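Long-range contacts in tumor necrosis factor receptor superfamily member 11B (PDB 4E4D), which acts as a secreted decoy receptor for the cytokine RANKL, neutralising its role in osteoclast formation: residues 43-48 against 57-62; 19-24 against 36-41; 71-76 against 83-88. All coordinates share one frame; numbering follows the deposited sequence.

Contact 1: residues 43-48 against 57-62; sequences PCPDHS and DECVYC
The backbone carbonyl oxygen His47 O is approached by two groups of residues 57-62. Cys62 N donates a weak hydrogen bond to it, 3.4 Å from N to O but almost perfectly straight, at 177°. The ring carbon Tyr61 CD1 lies 3.2 Å from the same His47 O. The approach is oblique and is plain van der Waals contact. Both segments belong to the second TNFR-type cysteine-rich repeat, an extended module held by disulfides rather than by a large core. Here one of its two-stranded antiparallel sheets begins, strands 48-49 and 60-61. Ser48 and Tyr61 form a non-hydrogen-bonded pair, with 4.4 Å between Ser48 CA and Tyr61 CA, and their side chains leave the sheet on the same face. Tyr61 CG is anti to the backbone N (chi1 -172°), which sends the ring past His47, where CE1 lies 4.2 Å from His47 CB. Another protein chain of the assembly packs on His47 and Tyr61, consistent with a place at the ligand-binding surface.

The covalent link is at the other end of the contact. Cys44 SG and Cys59 SG are joined in a left-handed disulfide with chi3 -84°. Both sulfurs sit anti to their own carbonyl carbons, and both side chains leave CA heading for the opposite segment. Tyr28 of strand 27-31 touches Cys59, and Thr50 touches both cysteines. Cys62 continues the network by its own disulfide to Cys76. Cys62 SG also rests against the backbone of residues 43-48, 3.8 Å from Ser48 N. Between the disulfide and the Tyr61 ring, Ser48 CB lies 3.7 Å from Cys59 CB, just before strand 60-61. On the ring of Pro45, it is CD that meets the disulfide, 4.0 Å from Cys59 SG.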
# COMPACT_ATOMS: atom_id res chain seq x y z
N PRO B 43 37.55 9.49 -1.04
CA PRO B 43 37.02 8.60 -2.08
C PRO B 43 35.80 7.81 -1.62
O PRO B 43 35.72 7.43 -0.45
CB PRO B 43 38.20 7.67 -2.37
CG PRO B 43 39.16 7.85 -1.23
CD PRO B 43 38.98 9.26 -0.79
N CYS B 44 34.86 7.58 -2.53
CA CYS B 44 33.65 6.83 -2.21
C CYS B 44 34.00 5.43 -1.74
O CYS B 44 34.87 4.78 -2.31
CB CYS B 44 32.74 6.74 -3.44
SG CYS B 44 31.93 8.28 -3.90
N PRO B 45 33.31 4.95 -0.69
CA PRO B 45 33.52 3.57 -0.24
C PRO B 45 33.05 2.58 -1.31
O PRO B 45 32.43 2.98 -2.29
CB PRO B 45 32.64 3.47 1.01
CG PRO B 45 31.61 4.52 0.84
CD PRO B 45 32.27 5.64 0.10
N ASP B 46 33.37 1.30 -1.11
CA ASP B 46 33.01 0.28 -2.08
C ASP B 46 31.49 0.22 -2.28
O ASP B 46 30.73 0.44 -1.34
CB ASP B 46 33.53 -1.09 -1.62
CG ASP B 46 33.48 -2.13 -2.71
OD1 ASP B 46 33.52 -1.76 -3.91
OD2 ASP B 46 33.40 -3.33 -2.38
N HIS B 47 31.08 -0.08 -3.51
CA HIS B 47 29.66 -0.20 -3.85
C HIS B 47 28.92 1.13 -3.73
O HIS B 47 27.76 1.17 -3.33
CB HIS B 47 28.99 -1.26 -2.98
CG HIS B 47 29.65 -2.60 -3.05
ND1 HIS B 47 30.25 -3.19 -1.96
CD2 HIS B 47 29.81 -3.46 -4.09
CE1 HIS B 47 30.75 -4.36 -2.32
NE2 HIS B 47 30.50 -4.55 -3.60
N SER B 48 29.59 2.22 -4.08
CA SER B 48 28.98 3.54 -4.10
C SER B 48 29.69 4.42 -5.11
O SER B 48 30.74 4.04 -5.64
CB SER B 48 29.03 4.18 -2.71
OG SER B 48 30.36 4.33 -2.25
N ASP B 57 27.43 14.74 1.90
CA ASP B 57 28.41 14.12 2.79
C ASP B 57 28.35 12.60 2.70
O ASP B 57 28.91 11.90 3.54
CB ASP B 57 28.18 14.57 4.23
CG ASP B 57 26.84 14.10 4.78
OD1 ASP B 57 25.88 13.98 3.99
OD2 ASP B 57 26.76 13.85 6.00
N GLU B 58 27.66 12.09 1.68
CA GLU B 58 27.53 10.65 1.50
C GLU B 58 27.43 10.30 0.02
O GLU B 58 26.78 11.01 -0.75
CB GLU B 58 26.32 10.13 2.26
CG GLU B 58 26.32 8.63 2.49
CD GLU B 58 25.42 8.20 3.63
OE1 GLU B 58 25.37 6.99 3.93
OE2 GLU B 58 24.76 9.08 4.22
N CYS B 59 28.07 9.20 -0.37
CA CYS B 59 28.04 8.75 -1.76
C CYS B 59 26.72 8.07 -2.10
O CYS B 59 25.98 7.64 -1.21
CB CYS B 59 29.20 7.80 -2.04
SG CYS B 59 30.81 8.60 -2.23
N VAL B 60 26.42 7.98 -3.39
CA VAL B 60 25.19 7.35 -3.86
C VAL B 60 25.40 5.86 -4.05
O VAL B 60 26.36 5.43 -4.69
CB VAL B 60 24.72 7.97 -5.19
CG1 VAL B 60 23.39 7.37 -5.62
CG2 VAL B 60 24.61 9.48 -5.06
N TYR B 61 24.48 5.07 -3.50
CA TYR B 61 24.58 3.61 -3.57
C TYR B 61 24.37 3.10 -4.99
O TYR B 61 23.48 3.57 -5.70
CB TYR B 61 23.55 2.99 -2.63
CG TYR B 61 23.68 1.49 -2.46
CD1 TYR B 61 24.86 0.92 -2.01
CD2 TYR B 61 22.61 0.64 -2.74
CE1 TYR B 61 24.99 -0.44 -1.85
CE2 TYR B 61 22.73 -0.72 -2.58
CZ TYR B 61 23.91 -1.26 -2.14
OH TYR B 61 24.03 -2.62 -1.98
N CYS B 62 25.18 2.14 -5.39
CA CYS B 62 25.04 1.52 -6.70
C CYS B 62 23.84 0.59 -6.71
O CYS B 62 23.80 -0.40 -5.98
CB CYS B 62 26.31 0.75 -7.08
SG CYS B 62 27.73 1.83 -7.39

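Contact 2: residues 19-24 against 36-41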
# COMPACT_ATOMS: atom_id res chain seq x y z
N LEU B 19 33.59 31.04 0.78
CA LEU B 19 33.41 30.05 -0.28
C LEU B 19 34.51 29.00 -0.23
O LEU B 19 35.58 29.23 0.34
CB LEU B 19 33.36 30.72 -1.66
CG LEU B 19 34.54 31.59 -2.09
CD1 LEU B 19 35.72 30.74 -2.57
CD2 LEU B 19 34.11 32.56 -3.18
N CYS B 20 34.25 27.84 -0.83
CA CYS B 20 35.22 26.76 -0.83
C CYS B 20 34.85 25.69 -1.86
O CYS B 20 33.70 25.62 -2.31
CB CYS B 20 35.34 26.14 0.56
SG CYS B 20 33.78 25.62 1.29
N ASP B 21 35.82 24.85 -2.21
CA ASP B 21 35.66 23.88 -3.29
C ASP B 21 34.67 22.77 -2.96
O ASP B 21 34.62 22.28 -1.84
CB ASP B 21 37.02 23.27 -3.63
CG ASP B 21 37.99 24.29 -4.20
OD1 ASP B 21 38.60 25.03 -3.40
OD2 ASP B 21 38.14 24.34 -5.44
N LYS B 22 33.89 22.39 -3.97
CA LYS B 22 33.02 21.23 -3.87
C LYS B 22 33.87 19.96 -3.98
O LYS B 22 35.04 20.03 -4.33
CB LYS B 22 31.98 21.24 -4.99
CG LYS B 22 31.02 22.42 -4.95
CD LYS B 22 29.92 22.26 -5.99
CE LYS B 22 28.95 23.43 -5.97
NZ LYS B 22 27.81 23.22 -6.91
N CYS B 23 33.26 18.82 -3.69
CA CYS B 23 33.95 17.54 -3.83
C CYS B 23 33.80 17.00 -5.25
O CYS B 23 32.71 17.02 -5.81
CB CYS B 23 33.42 16.53 -2.81
SG CYS B 23 34.05 16.78 -1.14
N ALA B 24 34.90 16.52 -5.81
CA ALA B 24 34.91 16.00 -7.17
C ALA B 24 34.21 14.65 -7.22
O ALA B 24 34.01 14.01 -6.19
CB ALA B 24 36.34 15.87 -7.67
N ARG B 36 41.33 27.66 7.59
CA ARG B 36 42.68 27.12 7.54
C ARG B 36 42.83 26.00 6.51
O ARG B 36 43.86 25.89 5.85
CB ARG B 36 43.08 26.61 8.93
CG ARG B 36 44.58 26.57 9.18
CD ARG B 36 44.90 26.02 10.56
NE ARG B 36 44.67 24.57 10.65
CZ ARG B 36 43.53 24.00 11.02
NH1 ARG B 36 42.47 24.73 11.35
NH2 ARG B 36 43.44 22.68 11.06
N ARG B 37 41.80 25.17 6.38
CA ARG B 37 41.87 23.99 5.51
C ARG B 37 40.91 24.06 4.33
O ARG B 37 39.87 24.71 4.39
CB ARG B 37 41.59 22.72 6.31
CG ARG B 37 42.59 22.43 7.40
CD ARG B 37 42.48 21.00 7.87
NE ARG B 37 42.81 20.05 6.81
CZ ARG B 37 42.70 18.73 6.91
NH1 ARG B 37 42.25 18.18 8.03
NH2 ARG B 37 43.03 17.96 5.89
N LYS B 38 41.29 23.37 3.26
CA LYS B 38 40.45 23.25 2.07
C LYS B 38 39.43 22.14 2.29
O LYS B 38 39.62 21.29 3.15
CB LYS B 38 41.33 22.94 0.85
CG LYS B 38 40.59 22.91 -0.48
CD LYS B 38 41.55 22.61 -1.62
CE LYS B 38 40.83 22.58 -2.96
NZ LYS B 38 41.76 22.30 -4.09
N THR B 39 38.35 22.16 1.51
CA THR B 39 37.30 21.15 1.65
C THR B 39 37.91 19.75 1.65
O THR B 39 38.63 19.38 0.73
CB THR B 39 36.27 21.24 0.51
OG1 THR B 39 35.55 22.47 0.60
CG2 THR B 39 35.28 20.08 0.59
N LEU B 40 37.62 18.98 2.70
CA LEU B 40 38.12 17.62 2.80
C LEU B 40 37.22 16.66 2.04
O LEU B 40 36.03 16.56 2.33
CB LEU B 40 38.21 17.19 4.27
CG LEU B 40 38.70 15.76 4.49
CD1 LEU B 40 40.13 15.59 4.02
CD2 LEU B 40 38.57 15.37 5.96
N CYS B 41 37.79 15.96 1.07
CA CYS B 41 37.04 15.02 0.26
C CYS B 41 37.69 13.64 0.30
O CYS B 41 38.90 13.51 0.14
CB CYS B 41 36.94 15.53 -1.18
SG CYS B 41 36.05 17.10 -1.33
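Thr39 and Asp21 form the tight side of this contact. Thr39 OG1 donates a hydrogen bond of 2.6 Å to Asp21 O. The hydroxyl lies in the carbonyl plane and uses a lone pair of the oxygen, with a C=O...OG1 angle of 144°. Thr39 OG1 is anti to its carbonyl carbon (chi1 -66°), and this turns the hydroxyl toward Asp21 and Cys20. The two branches of the threonine therefore do different work. OG1 also lies 3.7 Å from Cys20 CB, while the methyl CG2 fills the other direction, 3.9 Å from Cys23 SG. Cys20, Cys23 and Thr39 are all buried, and Cys23 SG is bonded to Cys41 SG with chi3 -92°. This bond and the neighbouring Cys20-Cys33 disulfide are the cystines of the first TNFR-type cysteine-rich repeat. They tie the strand pair 9-10 and 20-21 to the hairpin of strands 27-31 and 40-43. No strand pairing joins the two segments here. The link is the disulfide and the bond from Thr39 OG1 to Asp21 O.

The other side is looser. The extended chain of Lys38 crosses the Asp21 carboxylate obliquely, and its methylene CE, 3.3 Å from Asp21 OD1, comes closer than its amine does. Lys38 NZ stays 4.2 Å from Asp21 OD1, too far for a salt bridge. The opposite charges probably still attract, but weakly, because Lys38 is exposed to solvent.

Contact 3: residues 71-76 against 83-88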
# COMPACT_ATOMS: atom_id res chain seq x y z
N SER B 71 22.06 -7.86 -18.77
CA SER B 71 23.50 -8.00 -18.63
C SER B 71 24.07 -6.71 -18.05
O SER B 71 23.43 -5.66 -18.12
CB SER B 71 24.14 -8.28 -19.99
OG SER B 71 24.02 -7.15 -20.84
N VAL B 72 25.26 -6.80 -17.48
CA VAL B 72 25.95 -5.62 -16.98
C VAL B 72 26.77 -4.99 -18.10
O VAL B 72 27.84 -5.48 -18.44
CB VAL B 72 26.89 -5.97 -15.80
CG1 VAL B 72 27.63 -4.73 -15.33
CG2 VAL B 72 26.10 -6.60 -14.66
N LYS B 73 26.26 -3.90 -18.67
CA LYS B 73 26.98 -3.18 -19.70
C LYS B 73 28.20 -2.51 -19.09
O LYS B 73 29.33 -2.71 -19.55
CB LYS B 73 26.08 -2.13 -20.36
CG LYS B 73 26.78 -1.31 -21.44
CD LYS B 73 25.91 -0.17 -21.95
CE LYS B 73 24.69 -0.69 -22.69
NZ LYS B 73 23.86 0.42 -23.23
N GLN B 74 27.97 -1.71 -18.06
CA GLN B 74 29.04 -1.02 -17.35
C GLN B 74 28.95 -1.33 -15.86
O GLN B 74 27.95 -1.03 -15.22
CB GLN B 74 28.95 0.49 -17.58
CG GLN B 74 30.03 1.30 -16.88
CD GLN B 74 31.41 1.08 -17.47
OE1 GLN B 74 31.74 -0.02 -17.92
NE2 GLN B 74 32.23 2.13 -17.48
N GLU B 75 30.01 -1.94 -15.33
CA GLU B 75 30.04 -2.28 -13.91
C GLU B 75 30.06 -1.02 -13.06
O GLU B 75 30.22 0.09 -13.57
CB GLU B 75 31.27 -3.13 -13.59
CG GLU B 75 31.20 -4.55 -14.15
CD GLU B 75 32.48 -5.33 -13.93
OE1 GLU B 75 33.47 -4.74 -13.44
OE2 GLU B 75 32.49 -6.54 -14.24
N CYS B 76 29.88 -1.19 -11.76
CA CYS B 76 29.84 -0.07 -10.83
C CYS B 76 31.23 0.51 -10.61
O CYS B 76 32.20 -0.22 -10.39
CB CYS B 76 29.25 -0.52 -9.49
SG CYS B 76 29.24 0.77 -8.23
N VAL B 83 25.25 -0.05 -14.90
CA VAL B 83 24.38 0.10 -16.06
C VAL B 83 23.95 -1.26 -16.59
O VAL B 83 24.78 -2.03 -17.08
CB VAL B 83 25.06 0.89 -17.19
CG1 VAL B 83 24.14 0.99 -18.40
CG2 VAL B 83 25.47 2.27 -16.71
N CYS B 84 22.66 -1.55 -16.49
CA CYS B 84 22.12 -2.83 -16.94
C CYS B 84 21.38 -2.68 -18.26
O CYS B 84 20.74 -1.67 -18.51
CB CYS B 84 21.18 -3.41 -15.88
SG CYS B 84 21.95 -3.62 -14.25
N GLU B 85 21.49 -3.71 -19.11
CA GLU B 85 20.85 -3.70 -20.42
C GLU B 85 20.15 -5.03 -20.67
O GLU B 85 20.66 -6.08 -20.29
CB GLU B 85 21.90 -3.45 -21.51
CG GLU B 85 21.32 -3.33 -22.91
CD GLU B 85 22.40 -3.19 -23.97
OE1 GLU B 85 23.59 -3.22 -23.62
OE2 GLU B 85 22.05 -3.04 -25.16
N CYS B 86 18.99 -4.98 -21.31
CA CYS B 86 18.22 -6.19 -21.59
C CYS B 86 18.78 -6.95 -22.79
O CYS B 86 19.49 -6.39 -23.62
CB CYS B 86 16.75 -5.84 -21.85
SG CYS B 86 15.81 -5.42 -20.36
N GLU B 87 18.44 -8.23 -22.86
CA GLU B 87 18.88 -9.08 -23.96
C GLU B 87 18.42 -8.53 -25.30
O GLU B 87 17.66 -7.56 -25.36
CB GLU B 87 18.32 -10.50 -23.79
CG GLU B 87 18.94 -11.28 -22.65
CD GLU B 87 18.28 -12.64 -22.46
OE1 GLU B 87 17.34 -12.95 -23.23
OE2 GLU B 87 18.69 -13.38 -21.55
N GLU B 88 18.87 -9.17 -26.37
CA GLU B 88 18.48 -8.77 -27.71
C GLU B 88 17.05 -9.20 -27.97
O GLU B 88 16.67 -10.34 -27.69
CB GLU B 88 19.42 -9.39 -28.75
CG GLU B 88 20.82 -8.78 -28.77
CD GLU B 88 21.51 -8.82 -27.41
OE1 GLU B 88 21.12 -9.65 -26.56
OE2 GLU B 88 22.45 -8.02 -27.19
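Lys73 lays its side chain across Val83 and on toward Glu85. Its CD sits 4.1 Å from Val83 CG1, so the aliphatic part packs on the valine methyl. A bend at chi3 (-66°) then carries the amine toward the carboxylate. Lys73 NZ and Glu85 OE1 form a long salt bridge of 3.7 Å. Glu85 meets it with a fully extended chain, CG anti to the backbone N.

The backbone of the contact is a beta hairpin of strands 70-74 and 83-86, interrupted by a classic bulge. Lys73 and Gln74 both face Val83. Val83 O accepts from Lys73 N at 2.9 Å and, weakly, from Gln74 N at 3.4 Å. Val83 N returns a bond of 2.9 Å to Gln74 O. Beyond the bulge, Ser71 and Glu85 are a regular hydrogen-bonded pair, joined in both directions. Gln74 CB rests 3.9 Å from Val83 CB, before the rest of its chain leads away. Val72 and Cys84 point to the other face. The hairpin closes the second cysteine-rich repeat, where Cys84 is bonded to Cys66, and Cys86 begins the third.

Replacing Glu85 by alanine is likely to leave the Lys73 amine without its anionic partner and its chain freer to turn. The contact lies on the surface, where water likely competes for the charges. The backbone bonds therefore probably hold the hairpin, with the ion pair as a minor, solvent-weakened addition.

The three contacts follow one another along the elongated N-terminal cysteine-rich part of the receptor, each closing before the next opens. Contact 2 lies in the first cysteine-rich repeat, contact 1 in the second, and contact 3 spans the end of the second and the start of the third. Centres of contacts 1 and 2 are 18 Å apart and their segments adjoin in sequence. Contacts 1 and 3, 20 Å apart between centres, are joined by the Cys62-Cys76 disulfide. Contacts 2 and 3 do not touch; their nearest atoms are about 14 Å apart. Only contact 1 is touched by other protein chains of the assembly, consistent with a place at or near the ligand-binding surface.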